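Telomerase reverse transcriptase (Candida albicans SC5314, PDB 6ZDQ) probably extends chromosome ends as the reverse transcriptase of telomerase, copying a template within its RNA component to add simple telomeric repeats. Local coordinates at residues A[80-92]-A[165-178]. Numbering follows the deposited sequence.
Sequences VIQFVLLVLGKLL and LFEHLLKNILRSFW
With chi1 of Phe83 at 180°, its CG stands opposite the backbone N and the ring reaches Phe177 and Trp178, whose CG atoms lie anti to their carbonyl carbons, beside the backbone N. The three rings form an aromatic cluster at one end of a helix-helix crossing within the telomerase RNA-binding domain, where helix 77-91 meets the C-terminal part of helix 148-177, Trp178 being the first residue past the helix. The axes of the two segments approach to 10.8 Å, with their N-to-C directions 122° from each other. Phe83 and Phe177 make a T-shaped pair: the Phe83 edge points at the Phe177 face, the planes lie 77° apart, and Phe83 CE2 sits 3.5 Å above the centre of the Phe177 ring. The Trp178 ring has Phe177 CB over the rim of one face and Val80 on the opposite face. Val80 CG1 lies 3.7 Å from the centroid of its six-membered ring, close to the ring normal, as a CH-pi contact requires.

Beyond the aromatic end the contact is wholly aliphatic, with no hydrogen bond across it. Ile173 is a knob in a hole made by Val84, Val87, Leu88 and Leu91. Its two branches divide the task: CG2 rests against Val84 CG2, whereas CD1, at the end of an extended chain, touches Val87 CG1 at 3.8 Å and also meets Leu88 and Leu91. All the touching residues are buried. Leu114 of helix 99-115 packs on both Val84 and Leu174, and Tyr52 of helix 52-59 on Leu91 and Phe177, so helices 99-115 and 52-59 each touch both partners. Near the end of helix 77-91, the Leu169 and Leu88 side chains lie alongside each other, pointing opposite ways, with CD2 of each 3.9 Å apart, and Leu169 CD1 meets Leu91 CD1.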
loop_
_atom_site.group_PDB
_atom_site.type_symbol
_atom_site.label_atom_id
_atom_site.label_comp_id
_atom_site.label_asym_id
_atom_site.label_seq_id
_atom_site.Cartn_x
_atom_site.Cartn_y
_atom_site.Cartn_z
ATOM N N VAL A 80 11.181 14.214 15.632
ATOM C CA VAL A 80 11.290 12.857 16.161
ATOM C C VAL A 80 12.719 12.346 16.030
ATOM O O VAL A 80 13.261 11.726 16.954
ATOM C CB VAL A 80 10.291 11.924 15.453
ATOM C CG1 VAL A 80 10.523 10.478 15.869
ATOM C CG2 VAL A 80 8.868 12.348 15.760
ATOM N N ILE A 81 13.340 12.578 14.873
ATOM C CA ILE A 81 14.711 12.127 14.648
ATOM C C ILE A 81 15.657 12.754 15.663
ATOM O O ILE A 81 16.562 12.090 16.183
ATOM C CB ILE A 81 15.139 12.432 13.200
ATOM C CG1 ILE A 81 14.342 11.567 12.222
ATOM C CG2 ILE A 81 16.636 12.217 13.020
ATOM C CD1 ILE A 81 14.657 11.835 10.767
ATOM N N GLN A 82 15.468 14.040 15.963
ATOM C CA GLN A 82 16.368 14.716 16.893
ATOM C C GLN A 82 16.203 14.191 18.314
ATOM O O GLN A 82 17.185 14.100 19.062
ATOM C CB GLN A 82 16.135 16.225 16.846
ATOM C CG GLN A 82 16.375 16.841 15.479
ATOM C CD GLN A 82 17.750 16.518 14.928
ATOM O OE1 GLN A 82 18.740 16.515 15.659
ATOM N NE2 GLN A 82 17.817 16.238 13.631
ATOM N N PHE A 83 14.975 13.846 18.711
ATOM C CA PHE A 83 14.748 13.378 20.076
ATOM C C PHE A 83 15.411 12.030 20.326
ATOM O O PHE A 83 16.020 11.821 21.382
ATOM C CB PHE A 83 13.250 13.290 20.369
ATOM C CG PHE A 83 12.937 12.809 21.759
ATOM C CD1 PHE A 83 13.032 13.670 22.840
ATOM C CD2 PHE A 83 12.550 11.498 21.986
ATOM C CE1 PHE A 83 12.746 13.234 24.120
ATOM C CE2 PHE A 83 12.261 11.055 23.264
ATOM C CZ PHE A 83 12.359 11.926 24.333
ATOM N N VAL A 84 15.294 11.098 19.378
ATOM C CA VAL A 84 15.913 9.788 19.563
ATOM C C VAL A 84 17.431 9.903 19.510
ATOM O O VAL A 84 18.145 9.201 20.236
ATOM C CB VAL A 84 15.370 8.784 18.529
ATOM C CG1 VAL A 84 15.539 9.315 17.123
ATOM C CG2 VAL A 84 16.062 7.445 18.685
ATOM N N LEU A 85 17.952 10.797 18.663
ATOM C CA LEU A 85 19.386 11.063 18.668
ATOM C C LEU A 85 19.843 11.599 20.016
ATOM O O LEU A 85 20.989 11.373 20.420
ATOM C CB LEU A 85 19.748 12.044 17.553
ATOM C CG LEU A 85 19.767 11.502 16.123
ATOM C CD1 LEU A 85 20.055 12.620 15.137
ATOM C CD2 LEU A 85 20.793 10.389 15.988
ATOM N N LEU A 86 18.961 12.304 20.728
ATOM C CA LEU A 86 19.269 12.715 22.093
ATOM C C LEU A 86 19.222 11.527 23.047
ATOM O O LEU A 86 20.050 11.426 23.961
ATOM C CB LEU A 86 18.299 13.806 22.543
ATOM C CG LEU A 86 18.468 14.340 23.967
ATOM C CD1 LEU A 86 19.768 15.117 24.106
ATOM C CD2 LEU A 86 17.279 15.198 24.364
ATOM N N VAL A 87 18.262 10.619 22.852
ATOM C CA VAL A 87 18.167 9.441 23.708
ATOM C C VAL A 87 19.368 8.528 23.499
ATOM O O VAL A 87 19.935 7.997 24.460
ATOM C CB VAL A 87 16.844 8.696 23.453
ATOM C CG1 VAL A 87 16.762 7.450 24.320
ATOM C CG2 VAL A 87 15.659 9.608 23.712
ATOM N N LEU A 88 19.776 8.334 22.241
ATOM C CA LEU A 88 20.925 7.479 21.959
ATOM C C LEU A 88 22.203 8.049 22.561
ATOM O O LEU A 88 23.069 7.298 23.023
ATOM C CB LEU A 88 21.083 7.289 20.450
ATOM C CG LEU A 88 20.037 6.425 19.747
ATOM C CD1 LEU A 88 20.271 6.451 18.249
ATOM C CD2 LEU A 88 20.072 4.999 20.273
ATOM N N GLY A 89 22.344 9.377 22.553
ATOM C CA GLY A 89 23.536 9.986 23.117
ATOM C C GLY A 89 23.657 9.782 24.613
ATOM O O GLY A 89 24.769 9.680 25.141
ATOM N N LYS A 90 22.525 9.715 25.317
ATOM C CA LYS A 90 22.557 9.438 26.747
ATOM C C LYS A 90 22.676 7.948 27.038
ATOM O O LYS A 90 23.243 7.565 28.069
ATOM C CB LYS A 90 21.307 10.006 27.421
ATOM C CG LYS A 90 21.281 11.522 27.502
ATOM C CD LYS A 90 19.993 12.031 28.133
ATOM C CE LYS A 90 20.166 13.445 28.679
ATOM N NZ LYS A 90 20.696 14.390 27.656
ATOM N N LEU A 91 22.157 7.099 26.149
ATOM C CA LEU A 91 22.220 5.656 26.356
ATOM C C LEU A 91 23.605 5.101 26.047
ATOM O O LEU A 91 24.163 4.327 26.832
ATOM C CB LEU A 91 21.170 4.954 25.494
ATOM C CG LEU A 91 19.714 5.072 25.938
ATOM C CD1 LEU A 91 18.796 4.367 24.953
ATOM C CD2 LEU A 91 19.556 4.493 27.328
ATOM N N LEU A 92 24.171 5.478 24.902
ATOM C CA LEU A 92 25.369 4.828 24.400
ATOM C C LEU A 92 26.605 5.623 24.784
ATOM O O LEU A 92 26.726 6.794 24.390
ATOM C CB LEU A 92 25.294 4.671 22.885
ATOM C CG LEU A 92 24.058 3.948 22.336
ATOM C CD1 LEU A 92 24.140 3.814 20.823
ATOM C CD2 LEU A 92 23.876 2.585 22.991
ATOM N N LEU A 165 21.101 -2.638 17.429
ATOM C CA LEU A 165 20.923 -1.206 17.659
ATOM C C LEU A 165 19.748 -0.654 16.863
ATOM O O LEU A 165 18.961 0.147 17.378
ATOM C CB LEU A 165 22.205 -0.450 17.309
ATOM C CG LEU A 165 23.136 -0.087 18.467
ATOM C CD1 LEU A 165 23.486 -1.318 19.282
ATOM C CD2 LEU A 165 24.394 0.590 17.943
ATOM N N PHE A 166 19.615 -1.070 15.603
ATOM C CA PHE A 166 18.564 -0.553 14.736
ATOM C C PHE A 166 17.265 -1.342 14.845
ATOM O O PHE A 166 16.180 -0.750 14.836
ATOM C CB PHE A 166 19.039 -0.546 13.279
ATOM C CG PHE A 166 19.975 0.582 12.949
ATOM C CD1 PHE A 166 21.298 0.549 13.361
ATOM C CD2 PHE A 166 19.534 1.673 12.219
ATOM C CE1 PHE A 166 22.160 1.584 13.054
ATOM C CE2 PHE A 166 20.392 2.711 11.908
ATOM C CZ PHE A 166 21.706 2.666 12.327
ATOM N N GLU A 167 17.346 -2.669 14.939
ATOM C CA GLU A 167 16.129 -3.471 14.928
ATOM C C GLU A 167 15.457 -3.504 16.296
ATOM O O GLU A 167 14.227 -3.422 16.384
ATOM C CB GLU A 167 16.436 -4.892 14.454
ATOM C CG GLU A 167 15.203 -5.699 14.087
ATOM C CD GLU A 167 14.486 -5.145 12.870
ATOM O OE1 GLU A 167 15.145 -4.488 12.036
ATOM O OE2 GLU A 167 13.260 -5.363 12.752
ATOM N N HIS A 168 16.238 -3.626 17.370
ATOM C CA HIS A 168 15.685 -3.775 18.714
ATOM C C HIS A 168 15.694 -2.469 19.503
ATOM O O HIS A 168 14.643 -2.019 19.969
ATOM C CB HIS A 168 16.453 -4.864 19.474
ATOM C CG HIS A 168 16.113 -6.254 19.037
ATOM N ND1 HIS A 168 15.229 -7.055 19.728
ATOM C CD2 HIS A 168 16.531 -6.985 17.977
ATOM C CE1 HIS A 168 15.122 -8.220 19.115
ATOM N NE2 HIS A 168 15.902 -8.204 18.050
ATOM N N LEU A 169 16.865 -1.851 19.667
ATOM C CA LEU A 169 16.964 -0.656 20.502
ATOM C C LEU A 169 16.223 0.521 19.880
ATOM O O LEU A 169 15.368 1.143 20.521
ATOM C CB LEU A 169 18.432 -0.300 20.744
ATOM C CG LEU A 169 18.661 0.988 21.544
ATOM C CD1 LEU A 169 18.056 0.879 22.937
ATOM C CD2 LEU A 169 20.142 1.333 21.623
ATOM N N LEU A 170 16.544 0.846 18.625
ATOM C CA LEU A 170 15.955 2.017 17.984
ATOM C C LEU A 170 14.442 1.890 17.865
ATOM O O LEU A 170 13.708 2.853 18.120
ATOM C CB LEU A 170 16.590 2.227 16.610
ATOM C CG LEU A 170 16.088 3.388 15.754
ATOM C CD1 LEU A 170 16.127 4.677 16.538
ATOM C CD2 LEU A 170 16.940 3.500 14.503
ATOM N N LYS A 171 13.954 0.709 17.475
ATOM C CA LYS A 171 12.513 0.518 17.333
ATOM C C LYS A 171 11.802 0.632 18.676
ATOM O O LYS A 171 10.729 1.239 18.767
ATOM C CB LYS A 171 12.216 -0.834 16.682
ATOM C CG LYS A 171 12.467 -0.884 15.181
ATOM C CD LYS A 171 11.867 -2.145 14.573
ATOM C CE LYS A 171 11.961 -2.142 13.056
ATOM N NZ LYS A 171 13.370 -2.175 12.582
ATOM N N ASN A 172 12.388 0.063 19.732
ATOM C CA ASN A 172 11.751 0.114 21.043
ATOM C C ASN A 172 11.725 1.526 21.615
ATOM O O ASN A 172 10.889 1.817 22.476
ATOM C CB ASN A 172 12.465 -0.833 22.011
ATOM C CG ASN A 172 11.645 -1.131 23.253
ATOM O OD1 ASN A 172 10.433 -0.914 23.280
ATOM N ND2 ASN A 172 12.304 -1.639 24.290
ATOM N N ILE A 173 12.612 2.407 21.149
ATOM C CA ILE A 173 12.560 3.804 21.564
ATOM C C ILE A 173 11.385 4.512 20.900
ATOM O O ILE A 173 10.670 5.289 21.542
ATOM C CB ILE A 173 13.897 4.503 21.255
ATOM C CG1 ILE A 173 15.010 3.954 22.149
ATOM C CG2 ILE A 173 13.769 6.010 21.420
ATOM C CD1 ILE A 173 16.369 4.551 21.865
ATOM N N LEU A 174 11.169 4.256 19.607
ATOM C CA LEU A 174 10.058 4.882 18.895
ATOM C C LEU A 174 8.716 4.487 19.504
ATOM O O LEU A 174 7.843 5.337 19.714
ATOM C CB LEU A 174 10.108 4.501 17.416
ATOM C CG LEU A 174 11.341 4.956 16.640
ATOM C CD1 LEU A 174 11.344 4.316 15.267
ATOM C CD2 LEU A 174 11.371 6.470 16.528
ATOM N N ARG A 175 8.530 3.193 19.781
ATOM C CA ARG A 175 7.266 2.724 20.341
ATOM C C ARG A 175 7.005 3.314 21.721
ATOM O O ARG A 175 5.846 3.535 22.090
ATOM C CB ARG A 175 7.255 1.197 20.412
ATOM C CG ARG A 175 7.672 0.511 19.124
ATOM C CD ARG A 175 7.824 -0.990 19.318
ATOM N NE ARG A 175 8.607 -1.598 18.245
ATOM C CZ ARG A 175 8.102 -1.988 17.080
ATOM N NH1 ARG A 175 6.808 -1.837 16.832
ATOM N NH2 ARG A 175 8.891 -2.530 16.162
ATOM N N SER A 176 8.063 3.561 22.497
ATOM C CA SER A 176 7.890 4.062 23.858
ATOM C C SER A 176 7.231 5.437 23.873
ATOM O O SER A 176 6.452 5.750 24.781
ATOM C CB SER A 176 9.239 4.112 24.575
ATOM O OG SER A 176 9.833 2.827 24.638
ATOM N N PHE A 177 7.534 6.272 22.881
ATOM C CA PHE A 177 7.033 7.640 22.846
ATOM C C PHE A 177 5.950 7.882 21.805
ATOM O O PHE A 177 5.065 8.706 22.041
ATOM C CB PHE A 177 8.187 8.620 22.593
ATOM C CG PHE A 177 9.248 8.594 23.657
ATOM C CD1 PHE A 177 9.143 9.402 24.777
ATOM C CD2 PHE A 177 10.352 7.765 23.536
ATOM C CE1 PHE A 177 10.117 9.383 25.756
ATOM C CE2 PHE A 177 11.330 7.743 24.514
ATOM C CZ PHE A 177 11.210 8.552 25.625
ATOM N N TRP A 178 5.979 7.184 20.672
ATOM C CA TRP A 178 5.053 7.455 19.582
ATOM C C TRP A 178 4.358 6.180 19.137
ATOM O O TRP A 178 4.959 5.100 19.129
ATOM C CB TRP A 178 5.770 8.084 18.380
ATOM C CG TRP A 178 6.396 9.412 18.663
ATOM C CD1 TRP A 178 5.771 10.625 18.702
ATOM C CD2 TRP A 178 7.779 9.666 18.932
ATOM N NE1 TRP A 178 6.679 11.617 18.984
ATOM C CE2 TRP A 178 7.919 11.054 19.130
ATOM C CE3 TRP A 178 8.913 8.853 19.027
ATOM C CZ2 TRP A 178 9.146 11.646 19.418
ATOM C CZ3 TRP A 178 10.130 9.443 19.314
ATOM C CH2 TRP A 178 10.237 10.826 19.505
#